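Local coordinates for conserved hypothetical protein (Bacteroides thetaiotaomicron, PDB 2FB0) that is of unknown function but belongs to the antibiotic biosynthesis monooxygenase family of dimeric alpha-beta barrel proteins and is possibly an oxidoreductase, at residues R6-V11 / V52-E57; K26-C31 / Q76-I81; G37-D42 / C56-N61. All coordinates share one frame; numbering follows the deposited sequence.

Interaction 1: R6-V11 / V52-E57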
ATOM      1  N   ARG A   6      -9.893   0.034  -5.921  1.00 22.66           N
ATOM      2  CA  ARG A   6      -8.664   0.176  -5.154  1.00 22.31           C
ATOM      3  C   ARG A   6      -7.523   0.552  -6.105  1.00 22.18           C
ATOM      4  O   ARG A   6      -7.297  -0.129  -7.109  1.00 22.18           O
ATOM      5  CB  ARG A   6      -8.341  -1.130  -4.406  1.00 21.72           C
ATOM      6  CG  ARG A   6      -6.917  -1.219  -3.803  1.00 20.96           C
ATOM      7  CD  ARG A   6      -6.615  -0.130  -2.746  1.00 20.16           C
ATOM      8  NE  ARG A   6      -7.723   0.050  -1.801  1.00 20.76           N
ATOM      9  CZ  ARG A   6      -7.973  -0.771  -0.779  1.00 22.22           C
ATOM     10  NH1 ARG A   6      -7.173  -1.815  -0.544  1.00 20.03           N
ATOM     11  NH2 ARG A   6      -9.010  -0.533   0.032  1.00 21.58           N
ATOM     12  N   LEU A   7      -6.812   1.633  -5.787  1.00 22.05           N
ATOM     13  CA  LEU A   7      -5.566   1.964  -6.495  1.00 22.02           C
ATOM     14  C   LEU A   7      -4.368   1.768  -5.588  1.00 21.65           C
ATOM     15  O   LEU A   7      -4.405   2.145  -4.414  1.00 21.62           O
ATOM     16  CB  LEU A   7      -5.569   3.405  -7.033  1.00 22.00           C
ATOM     17  CG  LEU A   7      -6.726   3.894  -7.920  1.00 22.77           C
ATOM     18  CD1 LEU A   7      -6.425   5.292  -8.437  1.00 23.43           C
ATOM     19  CD2 LEU A   7      -6.933   2.965  -9.088  1.00 23.31           C
ATOM     20  N   ASN A   8      -3.330   1.147  -6.139  1.00 20.77           N
ATOM     21  CA  ASN A   8      -2.004   1.117  -5.552  1.00 21.00           C
ATOM     22  C   ASN A   8      -1.060   1.841  -6.514  1.00 21.27           C
ATOM     23  O   ASN A   8      -0.809   1.363  -7.625  1.00 20.33           O
ATOM     24  CB  ASN A   8      -1.509  -0.320  -5.357  1.00 20.17           C
ATOM     25  CG  ASN A   8      -2.322  -1.121  -4.313  1.00 21.25           C
ATOM     26  OD1 ASN A   8      -3.132  -0.568  -3.542  1.00 22.68           O
ATOM     27  ND2 ASN A   8      -2.105  -2.423  -4.297  1.00 16.58           N
ATOM     28  N   VAL A   9      -0.541   2.986  -6.085  1.00 21.70           N
ATOM     29  CA  VAL A   9       0.297   3.818  -6.947  1.00 22.13           C
ATOM     30  C   VAL A   9       1.698   3.832  -6.359  1.00 22.16           C
ATOM     31  O   VAL A   9       1.928   4.410  -5.298  1.00 21.90           O
ATOM     32  CB  VAL A   9      -0.270   5.249  -7.080  1.00 22.72           C
ATOM     33  CG1 VAL A   9       0.608   6.095  -8.022  1.00 22.11           C
ATOM     34  CG2 VAL A   9      -1.726   5.219  -7.605  1.00 21.25           C
ATOM     35  N   PHE A  10       2.614   3.139  -7.027  1.00 22.02           N
ATOM     36  CA  PHE A  10       3.985   2.993  -6.547  1.00 23.44           C
ATOM     37  C   PHE A  10       4.835   4.105  -7.123  1.00 23.70           C
ATOM     38  O   PHE A  10       4.709   4.438  -8.296  1.00 24.13           O
ATOM     39  CB  PHE A  10       4.537   1.617  -6.910  1.00 23.34           C
ATOM     40  CG  PHE A  10       3.696   0.486  -6.372  1.00 24.32           C
ATOM     41  CD1 PHE A  10       3.864   0.044  -5.066  1.00 24.44           C
ATOM     42  CD2 PHE A  10       2.721  -0.107  -7.165  1.00 25.29           C
ATOM     43  CE1 PHE A  10       3.076  -0.984  -4.556  1.00 26.14           C
ATOM     44  CE2 PHE A  10       1.921  -1.147  -6.664  1.00 26.41           C
ATOM     45  CZ  PHE A  10       2.105  -1.580  -5.349  1.00 24.68           C
ATOM     46  N   VAL A  11       5.662   4.697  -6.270  1.00 24.24           N
ATOM     47  CA  VAL A  11       6.491   5.841  -6.640  1.00 24.36           C
ATOM     48  C   VAL A  11       7.950   5.531  -6.309  1.00 25.23           C
ATOM     49  O   VAL A  11       8.276   5.137  -5.173  1.00 24.77           O
ATOM     50  CB  VAL A  11       6.055   7.147  -5.923  1.00 24.15           C
ATOM     51  CG1 VAL A  11       6.877   8.351  -6.418  1.00 23.39           C
ATOM     52  CG2 VAL A  11       4.551   7.428  -6.111  1.00 22.29           C
ATOM     53  N   VAL A  52      11.385   4.058  -2.357  1.00 25.16           N
ATOM     54  CA  VAL A  52      10.042   3.626  -2.736  1.00 24.35           C
ATOM     55  C   VAL A  52       8.996   4.134  -1.744  1.00 23.98           C
ATOM     56  O   VAL A  52       9.156   3.995  -0.531  1.00 23.46           O
ATOM     57  CB  VAL A  52       9.926   2.078  -2.885  1.00 24.25           C
ATOM     58  CG1 VAL A  52       8.487   1.681  -3.267  1.00 24.12           C
ATOM     59  CG2 VAL A  52      10.903   1.538  -3.931  1.00 23.82           C
ATOM     60  N   PHE A  53       7.941   4.754  -2.260  1.00 23.55           N
ATOM     61  CA  PHE A  53       6.731   4.960  -1.459  1.00 23.81           C
ATOM     62  C   PHE A  53       5.519   4.633  -2.314  1.00 24.44           C
ATOM     63  O   PHE A  53       5.669   4.341  -3.495  1.00 23.98           O
ATOM     64  CB  PHE A  53       6.682   6.348  -0.769  1.00 23.44           C
ATOM     65  CG  PHE A  53       6.380   7.517  -1.689  1.00 23.92           C
ATOM     66  CD1 PHE A  53       7.417   8.213  -2.324  1.00 23.90           C
ATOM     67  CD2 PHE A  53       5.061   7.958  -1.871  1.00 21.46           C
ATOM     68  CE1 PHE A  53       7.138   9.321  -3.143  1.00 21.87           C
ATOM     69  CE2 PHE A  53       4.769   9.053  -2.683  1.00 23.48           C
ATOM     70  CZ  PHE A  53       5.815   9.748  -3.324  1.00 22.41           C
HETATM   71  N   MSE A  54       4.333   4.609  -1.710  1.00 24.98           N
HETATM   72  CA  MSE A  54       3.136   4.258  -2.448  1.00 26.91           C
HETATM   73  C   MSE A  54       1.943   5.052  -1.976  1.00 25.61           C
HETATM   74  O   MSE A  54       1.914   5.544  -0.843  1.00 26.35           O
HETATM   75  CB  MSE A  54       2.856   2.744  -2.410  1.00 26.34           C
HETATM   76  CG  MSE A  54       2.522   2.168  -1.035  1.00 27.75           C
HETATM   77 SE   MSE A  54       1.757   0.371  -1.215  0.70 34.71          SE
HETATM   78  CE  MSE A  54       0.149   1.007  -2.188  1.00 21.78           C
ATOM     79  N   ILE A  55       0.987   5.216  -2.877  1.00 24.93           N
ATOM     80  CA  ILE A  55      -0.271   5.861  -2.562  1.00 24.54           C
ATOM     81  C   ILE A  55      -1.332   4.779  -2.677  1.00 24.71           C
ATOM     82  O   ILE A  55      -1.423   4.089  -3.696  1.00 24.32           O
ATOM     83  CB  ILE A  55      -0.588   7.045  -3.510  1.00 24.90           C
ATOM     84  CG1 ILE A  55       0.559   8.073  -3.508  1.00 24.39           C
ATOM     85  CG2 ILE A  55      -1.868   7.745  -3.060  1.00 22.81           C
ATOM     86  CD1 ILE A  55       0.396   9.200  -4.563  1.00 24.70           C
ATOM     87  N   CYS A  56      -2.079   4.590  -1.596  1.00 24.54           N
ATOM     88  CA  CYS A  56      -3.179   3.641  -1.562  1.00 24.21           C
ATOM     89  C   CYS A  56      -4.486   4.425  -1.553  1.00 23.67           C
ATOM     90  O   CYS A  56      -4.656   5.340  -0.750  1.00 24.08           O
ATOM     91  CB  CYS A  56      -3.087   2.767  -0.309  1.00 24.49           C
ATOM     92  SG  CYS A  56      -4.169   1.325  -0.395  1.00 25.63           S
ATOM     93  N   GLU A  57      -5.401   4.082  -2.453  1.00 23.00           N
ATOM     94  CA  GLU A  57      -6.638   4.836  -2.594  1.00 23.00           C
ATOM     95  C   GLU A  57      -7.801   3.886  -2.706  1.00 22.85           C
ATOM     96  O   GLU A  57      -7.663   2.808  -3.256  1.00 22.72           O
ATOM     97  CB  GLU A  57      -6.605   5.709  -3.855  1.00 23.24           C
ATOM     98  CG  GLU A  57      -5.289   6.437  -4.027  1.00 23.40           C
ATOM     99  CD  GLU A  57      -5.157   7.155  -5.349  1.00 25.10           C
ATOM    100  OE1 GLU A  57      -6.178   7.529  -5.958  1.00 24.72           O
ATOM    101  OE2 GLU A  57      -4.000   7.359  -5.761  1.00 25.00           O
TER

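Interaction 2: K26-C31 / Q76-I81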
ATOM      1  N   LYS A  26       1.313  13.810   0.344  1.00 23.88           N
ATOM      2  CA  LYS A  26       0.593  14.184   1.560  1.00 24.35           C
ATOM      3  C   LYS A  26      -0.406  15.311   1.343  1.00 24.87           C
ATOM      4  O   LYS A  26      -1.520  15.255   1.863  1.00 24.54           O
ATOM      5  CB  LYS A  26       1.568  14.537   2.678  1.00 24.75           C
ATOM      6  CG  LYS A  26       2.211  13.315   3.324  1.00 25.55           C
ATOM      7  CD  LYS A  26       3.397  13.703   4.201  1.00 27.86           C
ATOM      8  CE  LYS A  26       2.978  14.492   5.426  1.00 29.03           C
ATOM      9  NZ  LYS A  26       4.205  14.804   6.228  1.00 31.46           N
ATOM     10  N   GLU A  27      -0.009  16.321   0.568  0.50 25.05           N
ATOM     11  CA  GLU A  27      -0.901  17.424   0.220  0.50 25.57           C
ATOM     12  C   GLU A  27      -2.060  16.938  -0.649  0.50 25.06           C
ATOM     13  O   GLU A  27      -3.205  17.323  -0.431  0.50 25.33           O
ATOM     14  CB  GLU A  27      -0.121  18.558  -0.463  0.50 26.06           C
ATOM     15  CG  GLU A  27       1.118  18.959   0.323  0.50 27.91           C
ATOM     16  CD  GLU A  27       1.771  20.226  -0.183  0.50 31.26           C
ATOM     17  OE1 GLU A  27       2.443  20.180  -1.234  0.50 32.76           O
ATOM     18  OE2 GLU A  27       1.636  21.269   0.489  0.50 32.76           O
ATOM     19  N   LEU A  28      -1.759  16.068  -1.612  1.00 24.76           N
ATOM     20  CA  LEU A  28      -2.770  15.474  -2.480  1.00 24.47           C
ATOM     21  C   LEU A  28      -3.726  14.569  -1.658  1.00 23.99           C
ATOM     22  O   LEU A  28      -4.923  14.502  -1.930  1.00 23.47           O
ATOM     23  CB  LEU A  28      -2.116  14.687  -3.637  1.00 24.47           C
ATOM     24  CG  LEU A  28      -3.049  14.016  -4.660  1.00 24.21           C
ATOM     25  CD1 LEU A  28      -4.046  15.015  -5.285  1.00 24.76           C
ATOM     26  CD2 LEU A  28      -2.263  13.272  -5.746  1.00 24.12           C
ATOM     27  N   THR A  29      -3.176  13.897  -0.651  1.00 24.07           N
ATOM     28  CA  THR A  29      -3.966  13.059   0.265  1.00 24.14           C
ATOM     29  C   THR A  29      -5.027  13.906   0.999  1.00 24.12           C
ATOM     30  O   THR A  29      -6.201  13.577   0.974  1.00 23.36           O
ATOM     31  CB  THR A  29      -3.048  12.311   1.274  1.00 24.05           C
ATOM     32  OG1 THR A  29      -2.191  11.398   0.568  1.00 23.70           O
ATOM     33  CG2 THR A  29      -3.876  11.539   2.330  1.00 23.05           C
ATOM     34  N   ALA A  30      -4.607  15.012   1.612  1.00 24.95           N
ATOM     35  CA  ALA A  30      -5.549  15.916   2.290  1.00 25.86           C
ATOM     36  C   ALA A  30      -6.625  16.453   1.343  1.00 26.71           C
ATOM     37  O   ALA A  30      -7.793  16.531   1.718  1.00 27.07           O
ATOM     38  CB  ALA A  30      -4.789  17.074   2.996  1.00 25.86           C
ATOM     39  N   CYS A  31      -6.241  16.807   0.110  1.00 27.28           N
ATOM     40  CA  CYS A  31      -7.192  17.319  -0.881  1.00 28.23           C
ATOM     41  C   CYS A  31      -8.205  16.259  -1.330  1.00 27.79           C
ATOM     42  O   CYS A  31      -9.408  16.524  -1.398  1.00 27.49           O
ATOM     43  CB  CYS A  31      -6.461  17.843  -2.122  1.00 28.72           C
ATOM     44  SG  CYS A  31      -5.533  19.348  -1.872  1.00 34.38           S
ATOM     45  N   GLN A  76      -2.335  19.450 -10.302  1.00 30.10           N
ATOM     46  CA  GLN A  76      -1.266  20.174  -9.617  1.00 30.64           C
ATOM     47  C   GLN A  76      -0.280  19.209  -8.940  1.00 29.33           C
ATOM     48  O   GLN A  76       0.914  19.215  -9.248  1.00 28.72           O
ATOM     49  CB  GLN A  76      -1.877  21.169  -8.617  1.00 30.56           C
ATOM     50  CG  GLN A  76      -0.919  21.833  -7.611  1.00 33.24           C
ATOM     51  CD  GLN A  76      -1.651  22.741  -6.598  1.00 34.39           C
ATOM     52  OE1 GLN A  76      -2.888  22.825  -6.589  1.00 38.65           O
ATOM     53  NE2 GLN A  76      -0.883  23.415  -5.737  1.00 37.86           N
ATOM     54  N   TYR A  77      -0.786  18.355  -8.052  1.00 28.08           N
ATOM     55  CA  TYR A  77       0.097  17.514  -7.245  1.00 27.11           C
ATOM     56  C   TYR A  77       0.653  16.314  -7.994  1.00 26.18           C
ATOM     57  O   TYR A  77       1.797  15.952  -7.791  1.00 26.10           O
ATOM     58  CB  TYR A  77      -0.550  17.147  -5.891  1.00 27.20           C
ATOM     59  CG  TYR A  77      -0.706  18.367  -5.002  1.00 27.65           C
ATOM     60  CD1 TYR A  77      -1.969  18.881  -4.705  1.00 26.94           C
ATOM     61  CD2 TYR A  77       0.417  19.034  -4.496  1.00 26.96           C
ATOM     62  CE1 TYR A  77      -2.112  20.016  -3.908  1.00 28.18           C
ATOM     63  CE2 TYR A  77       0.284  20.169  -3.702  1.00 26.95           C
ATOM     64  CZ  TYR A  77      -0.984  20.648  -3.411  1.00 27.83           C
ATOM     65  OH  TYR A  77      -1.129  21.770  -2.627  1.00 29.73           O
ATOM     66  N   VAL A  78      -0.130  15.720  -8.889  1.00 25.70           N
ATOM     67  CA  VAL A  78       0.402  14.629  -9.699  1.00 25.79           C
ATOM     68  C   VAL A  78       1.484  15.158 -10.647  1.00 25.44           C
ATOM     69  O   VAL A  78       2.530  14.526 -10.807  1.00 25.04           O
ATOM     70  CB  VAL A  78      -0.702  13.851 -10.460  1.00 25.81           C
ATOM     71  CG1 VAL A  78      -0.085  12.832 -11.402  1.00 26.88           C
ATOM     72  CG2 VAL A  78      -1.602  13.131  -9.460  1.00 26.99           C
ATOM     73  N   GLY A  79       1.231  16.325 -11.239  1.00 24.87           N
ATOM     74  CA  GLY A  79       2.243  17.019 -12.035  1.00 25.14           C
ATOM     75  C   GLY A  79       3.546  17.150 -11.253  1.00 24.21           C
ATOM     76  O   GLY A  79       4.600  16.787 -11.750  1.00 24.43           O
ATOM     77  N   ILE A  80       3.453  17.634 -10.019  1.00 24.16           N
ATOM     78  CA  ILE A  80       4.620  17.779  -9.135  1.00 24.13           C
ATOM     79  C   ILE A  80       5.344  16.452  -8.890  1.00 24.20           C
ATOM     80  O   ILE A  80       6.571  16.359  -9.053  1.00 23.45           O
ATOM     81  CB  ILE A  80       4.257  18.465  -7.800  1.00 23.85           C
ATOM     82  CG1 ILE A  80       3.936  19.949  -8.034  1.00 23.48           C
ATOM     83  CG2 ILE A  80       5.413  18.338  -6.781  1.00 24.55           C
ATOM     84  CD1 ILE A  80       3.128  20.599  -6.916  1.00 22.43           C
ATOM     85  N   ILE A  81       4.587  15.419  -8.514  1.00 24.28           N
ATOM     86  CA  ILE A  81       5.198  14.116  -8.223  1.00 23.92           C
ATOM     87  C   ILE A  81       5.875  13.549  -9.471  1.00 23.93           C
ATOM     88  O   ILE A  81       6.988  13.020  -9.390  1.00 22.98           O
ATOM     89  CB  ILE A  81       4.178  13.110  -7.606  1.00 23.36           C
ATOM     90  CG1 ILE A  81       3.618  13.666  -6.288  1.00 24.06           C
ATOM     91  CG2 ILE A  81       4.823  11.753  -7.377  1.00 23.63           C
ATOM     92  CD1 ILE A  81       2.352  12.929  -5.775  1.00 24.32           C
TER

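Interaction 3: G37-D42 / C56-N61. With ACT (acetate ion), chain B.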
ATOM      1  N   GLY A  37     -16.669  11.085  -3.046  1.00 31.96           N
ATOM      2  CA  GLY A  37     -16.492   9.718  -3.537  1.00 29.76           C
ATOM      3  C   GLY A  37     -15.156   9.076  -3.173  1.00 28.00           C
ATOM      4  O   GLY A  37     -14.916   7.928  -3.511  1.00 27.76           O
ATOM      5  N   CYS A  38     -14.292   9.816  -2.478  1.00 26.27           N
ATOM      6  CA  CYS A  38     -13.036   9.265  -2.008  1.00 25.67           C
ATOM      7  C   CYS A  38     -13.297   8.534  -0.704  1.00 25.43           C
ATOM      8  O   CYS A  38     -13.598   9.161   0.309  1.00 25.49           O
ATOM      9  CB  CYS A  38     -11.990  10.355  -1.782  1.00 25.18           C
ATOM     10  SG  CYS A  38     -10.374   9.710  -1.237  1.00 25.97           S
ATOM     11  N   ILE A  39     -13.178   7.215  -0.735  1.00 24.52           N
ATOM     12  CA  ILE A  39     -13.426   6.401   0.454  1.00 24.01           C
ATOM     13  C   ILE A  39     -12.194   6.363   1.366  1.00 24.07           C
ATOM     14  O   ILE A  39     -12.311   6.499   2.598  1.00 23.89           O
ATOM     15  CB  ILE A  39     -13.974   5.011   0.048  1.00 24.40           C
ATOM     16  CG1 ILE A  39     -15.410   5.208  -0.463  1.00 24.38           C
ATOM     17  CG2 ILE A  39     -13.904   4.016   1.220  1.00 23.30           C
ATOM     18  CD1 ILE A  39     -16.002   4.039  -1.120  1.00 30.63           C
ATOM     19  N   ALA A  40     -11.015   6.242   0.756  1.00 23.16           N
ATOM     20  CA  ALA A  40      -9.755   6.224   1.497  1.00 22.34           C
ATOM     21  C   ALA A  40      -8.615   6.718   0.609  1.00 22.28           C
ATOM     22  O   ALA A  40      -8.657   6.576  -0.615  1.00 21.82           O
ATOM     23  CB  ALA A  40      -9.445   4.811   2.002  1.00 22.23           C
ATOM     24  N   TYR A  41      -7.594   7.292   1.237  1.00 21.96           N
ATOM     25  CA  TYR A  41      -6.468   7.810   0.503  1.00 21.97           C
ATOM     26  C   TYR A  41      -5.378   8.074   1.516  1.00 21.82           C
ATOM     27  O   TYR A  41      -5.608   8.773   2.493  1.00 21.51           O
ATOM     28  CB  TYR A  41      -6.876   9.112  -0.209  1.00 21.91           C
ATOM     29  CG  TYR A  41      -6.002   9.519  -1.378  1.00 22.34           C
ATOM     30  CD1 TYR A  41      -6.520   9.576  -2.671  1.00 22.56           C
ATOM     31  CD2 TYR A  41      -4.656   9.854  -1.188  1.00 22.07           C
ATOM     32  CE1 TYR A  41      -5.718   9.982  -3.763  1.00 23.40           C
ATOM     33  CE2 TYR A  41      -3.848  10.254  -2.265  1.00 22.80           C
ATOM     34  CZ  TYR A  41      -4.383  10.313  -3.540  1.00 23.49           C
ATOM     35  OH  TYR A  41      -3.568  10.684  -4.593  1.00 23.31           O
ATOM     36  N   ASP A  42      -4.195   7.510   1.292  1.00 20.97           N
ATOM     37  CA  ASP A  42      -3.063   7.790   2.171  1.00 21.08           C
ATOM     38  C   ASP A  42      -1.745   7.556   1.450  1.00 20.82           C
ATOM     39  O   ASP A  42      -1.684   6.813   0.475  1.00 20.76           O
ATOM     40  CB  ASP A  42      -3.132   6.946   3.466  1.00 21.58           C
ATOM     41  CG  ASP A  42      -2.308   7.542   4.613  1.00 22.02           C
ATOM     42  OD1 ASP A  42      -1.805   8.686   4.487  1.00 22.22           O
ATOM     43  OD2 ASP A  42      -2.170   6.868   5.665  1.00 22.40           O
ATOM     44  N   CYS A  56      -2.079   4.590  -1.596  1.00 24.54           N
ATOM     45  CA  CYS A  56      -3.179   3.641  -1.562  1.00 24.21           C
ATOM     46  C   CYS A  56      -4.486   4.425  -1.553  1.00 23.67           C
ATOM     47  O   CYS A  56      -4.656   5.340  -0.750  1.00 24.08           O
ATOM     48  CB  CYS A  56      -3.087   2.767  -0.309  1.00 24.49           C
ATOM     49  SG  CYS A  56      -4.169   1.325  -0.395  1.00 25.63           S
ATOM     50  N   GLU A  57      -5.401   4.082  -2.453  1.00 23.00           N
ATOM     51  CA  GLU A  57      -6.638   4.836  -2.594  1.00 23.00           C
ATOM     52  C   GLU A  57      -7.801   3.886  -2.706  1.00 22.85           C
ATOM     53  O   GLU A  57      -7.663   2.808  -3.256  1.00 22.72           O
ATOM     54  CB  GLU A  57      -6.605   5.709  -3.855  1.00 23.24           C
ATOM     55  CG  GLU A  57      -5.289   6.437  -4.027  1.00 23.40           C
ATOM     56  CD  GLU A  57      -5.157   7.155  -5.349  1.00 25.10           C
ATOM     57  OE1 GLU A  57      -6.178   7.529  -5.958  1.00 24.72           O
ATOM     58  OE2 GLU A  57      -4.000   7.359  -5.761  1.00 25.00           O
ATOM     59  N   THR A  58      -8.957   4.310  -2.200  1.00 22.28           N
ATOM     60  CA  THR A  58     -10.201   3.614  -2.481  1.00 21.99           C
ATOM     61  C   THR A  58     -11.230   4.623  -2.961  1.00 22.67           C
ATOM     62  O   THR A  58     -11.469   5.645  -2.309  1.00 22.22           O
ATOM     63  CB  THR A  58     -10.732   2.872  -1.247  1.00 21.67           C
ATOM     64  OG1 THR A  58      -9.682   2.072  -0.708  1.00 21.26           O
ATOM     65  CG2 THR A  58     -11.938   1.980  -1.606  1.00 21.07           C
ATOM     66  N   TRP A  59     -11.827   4.317  -4.108  1.00 23.62           N
ATOM     67  CA  TRP A  59     -12.805   5.179  -4.748  1.00 24.38           C
ATOM     68  C   TRP A  59     -14.143   4.476  -4.775  1.00 25.08           C
ATOM     69  O   TRP A  59     -14.206   3.262  -4.972  1.00 24.68           O
ATOM     70  CB  TRP A  59     -12.342   5.591  -6.158  1.00 24.07           C
ATOM     71  CG  TRP A  59     -11.177   6.514  -6.025  1.00 25.06           C
ATOM     72  CD1 TRP A  59      -9.849   6.175  -6.040  1.00 24.19           C
ATOM     73  CD2 TRP A  59     -11.233   7.911  -5.741  1.00 24.37           C
ATOM     74  NE1 TRP A  59      -9.075   7.293  -5.801  1.00 24.17           N
ATOM     75  CE2 TRP A  59      -9.903   8.368  -5.615  1.00 24.68           C
ATOM     76  CE3 TRP A  59     -12.286   8.829  -5.586  1.00 25.32           C
ATOM     77  CZ2 TRP A  59      -9.595   9.704  -5.356  1.00 24.35           C
ATOM     78  CZ3 TRP A  59     -11.977  10.154  -5.327  1.00 24.33           C
ATOM     79  CH2 TRP A  59     -10.644  10.577  -5.206  1.00 25.03           C
ATOM     80  N   GLN A  60     -15.208   5.241  -4.545  1.00 26.33           N
ATOM     81  CA  GLN A  60     -16.552   4.666  -4.473  1.00 26.98           C
ATOM     82  C   GLN A  60     -16.942   3.924  -5.737  1.00 27.39           C
ATOM     83  O   GLN A  60     -17.590   2.879  -5.680  1.00 27.36           O
ATOM     84  CB  GLN A  60     -17.601   5.741  -4.169  1.00 27.30           C
ATOM     85  CG  GLN A  60     -18.955   5.116  -3.804  1.00 28.19           C
ATOM     86  CD  GLN A  60     -19.998   6.136  -3.420  1.00 31.48           C
ATOM     87  OE1 GLN A  60     -19.698   7.139  -2.761  1.00 32.38           O
ATOM     88  NE2 GLN A  60     -21.236   5.893  -3.842  1.00 30.06           N
ATOM     89  N   ASN A  61     -16.552   4.485  -6.879  1.00 28.04           N
ATOM     90  CA  ASN A  61     -16.837   3.907  -8.180  1.00 28.73           C
ATOM     91  C   ASN A  61     -15.982   4.576  -9.253  1.00 29.20           C
ATOM     92  O   ASN A  61     -15.214   5.519  -8.970  1.00 28.11           O
ATOM     93  CB  ASN A  61     -18.336   4.044  -8.526  1.00 28.99           C
ATOM     94  CG  ASN A  61     -18.831   5.471  -8.417  1.00 28.95           C
ATOM     95  OD1 ASN A  61     -18.332   6.364  -9.101  1.00 29.92           O
ATOM     96  ND2 ASN A  61     -19.815   5.700  -7.546  1.00 29.06           N
TER
HETATM   97  C   ACT B 901      -4.478   9.478  -7.873  1.00 36.25           C
HETATM   98  O   ACT B 901      -4.763  10.431  -7.107  1.00 35.43           O
HETATM   99  OXT ACT B 901      -5.416   8.975  -8.548  1.00 37.71           O
HETATM  100  CH3 ACT B 901      -3.084   8.971  -8.007  1.00 36.02           C

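Interaction 1: R6-V11 / V52-E57
The two central strands of the four-stranded antiparallel sheet in this ferredoxin-like fold pair through residues 6-11 and 52-57, with Leu7 opposite Glu57, Val9 opposite Ile55 and Val11 opposite Phe53 as the hydrogen-bonded pairs. Reciprocal backbone bonds join each of these, the shortest being Ile55 N to Val9 O at 2.7 Å. Between them, CA-H groups also lean on carbonyl oxygens, as Cys56 CA does on Leu7 O.

The face carrying Val11 and Phe53 meets helix 18-32, whereas that of Arg6, Asn8 and Phe10 meets the second subunit. On the first, both side chains run the same way, and Val11 CB sits over one face of the Phe53 ring, 3.7 Å from its centroid, in a CH-pi contact; CG1 comes to 3.4 Å of Phe53 CE1. The ring lies there because Phe53 CG is wedged between its own backbone N and carbonyl carbon (chi1 74°). Farther along, the Glu57 carboxylate rests against aliphatic groups, OE1 on Leu7 CD1 and OE2 on Val9 CG2, while OE1 accepts a bond from Trp59.

On the opposite face, selenomethionine Met54 lies alongside Phe10, its SE 3.8 Å from Phe10 CE1 and oblique to the ring, and its CE reaches Asn8 CB. Arg6 bends back to give Glu57 O a weak bond from NE (3.1 Å); its NH2 forms a salt bridge with Glu90 of the second subunit, and Asn8 bonds its counterpart there.

Helix 18-32 packs on Phe53 through Ala21, Ile22 and Ala25, and strands 86-93 and 38-46 flank the pair on either side.

Interaction 2: K26-C31 / Q76-I81
Tyr77 meets Glu27 and Leu28 at the centre of this helix-helix contact. Glu27 CB lies over one face of the phenol ring, 3.9 Å from its centroid and displaced toward the rim, in a CH-pi contact. From there, in one of its two conformers, the Glu27 chain runs across the tyrosine side chain, roughly perpendicular to it; the position of the carboxylate is accordingly doubtful. The backbone N of Leu28 approaches the same face, whereas Gln76 CD lies over the rim of the opposite one. Cys31 SG comes obliquely to Tyr77 CE1 at 4.0 Å, a sulfur-aromatic contact.

Nearer the sheet the packing is aliphatic. Leu28 and Tyr77 pass alongside, pointing opposite ways, CB to CB at 3.7 Å. With CG anti to the backbone N (chi1 -179°), the Leu28 branch extends past tyrosine, and CD2 reaches Val78 CG2 at 3.8 Å.

Helices 18-32 and 72-84 form the helical layer of a ferredoxin-like fold, side by side and nearly antiparallel: the axes of the short segments come within 9.6 Å, at 161°.

In the next shell, Leu28 touches Tyr41 of strand 38-46 and His73, which also packs on Cys31. Val78 and Ile81 settle on Met87 of strand 86-93, and Ile81 also reaches Ala24 and Ala25. Thr29, facing the sheet from helix 18-32, packs on Tyr41 and Asp42 and hydrogen-bonds through OG1 to Thr43.

Interaction 3: G37-D42 / C56-N61
Thr58 O is gripped by two backbone donors, Ile39 N at 2.8 Å and Ala40 N at 3.2 Å, the mark of a classic beta bulge in the hairpin of strands 38-46 and 52-59. The extra residue shifts the register by one between Cys38 and Ala40. Beyond the bulge, Thr58 N returns a bond to Ala40 O, and Asp42 and Cys56 exchange a reciprocal pair; before it, Gln60 N binds Gly37 O.

Tyr41 CG lies across from its own backbone N (chi1 -160°), which sets the ring beside Glu57, whose CG lies over it, 3.8 Å from the centroid. The carboxylate continues alongside, stacked with its plane 26° from the ring. Glu57 OE1, in the indole plane, receives Trp59 NE1 on its anti lone pair, almost straight (2.9 Å, 171°). Cys38 SG sits over the six-membered ring of that indole, 4.3 Å from its centroid, and Cys38 CB touches CZ3.

Tyr41 OH donates to the acetate O at 2.8 Å. The stacked Tyr41 ring and the indole bond together fix the rotation of the Glu57 carboxylate, while Tyr41 OH and His68 NE2 supply the polar grip on the acetate.

Overall arrangement
The three contacts tie one sheet to the two helices that cover it. Interactions 1 and 3 share Cys56 and Glu57 on strand 52-59, their centres 12 Å apart; Arg6 NH2 also reaches Thr58 OG1 at 2.8 Å, a probable hydrogen bond, and Ile55 CG2 packs on Tyr41 CE2. Interaction 2 lays the helices over this sheet: Val11 CG1 meets Ile81 CG2 at 4.1 Å, and Leu28 CD2 lies against Tyr41 OH. Acetate, probably from the crystallisation liquor, is bonded by Tyr41 and His68 between sheet and helices, near Glu57 and Leu28, consistent with a small pocket. Interactions 1 and 3 also touch the second subunit, as expected for a dimeric alpha-beta barrel.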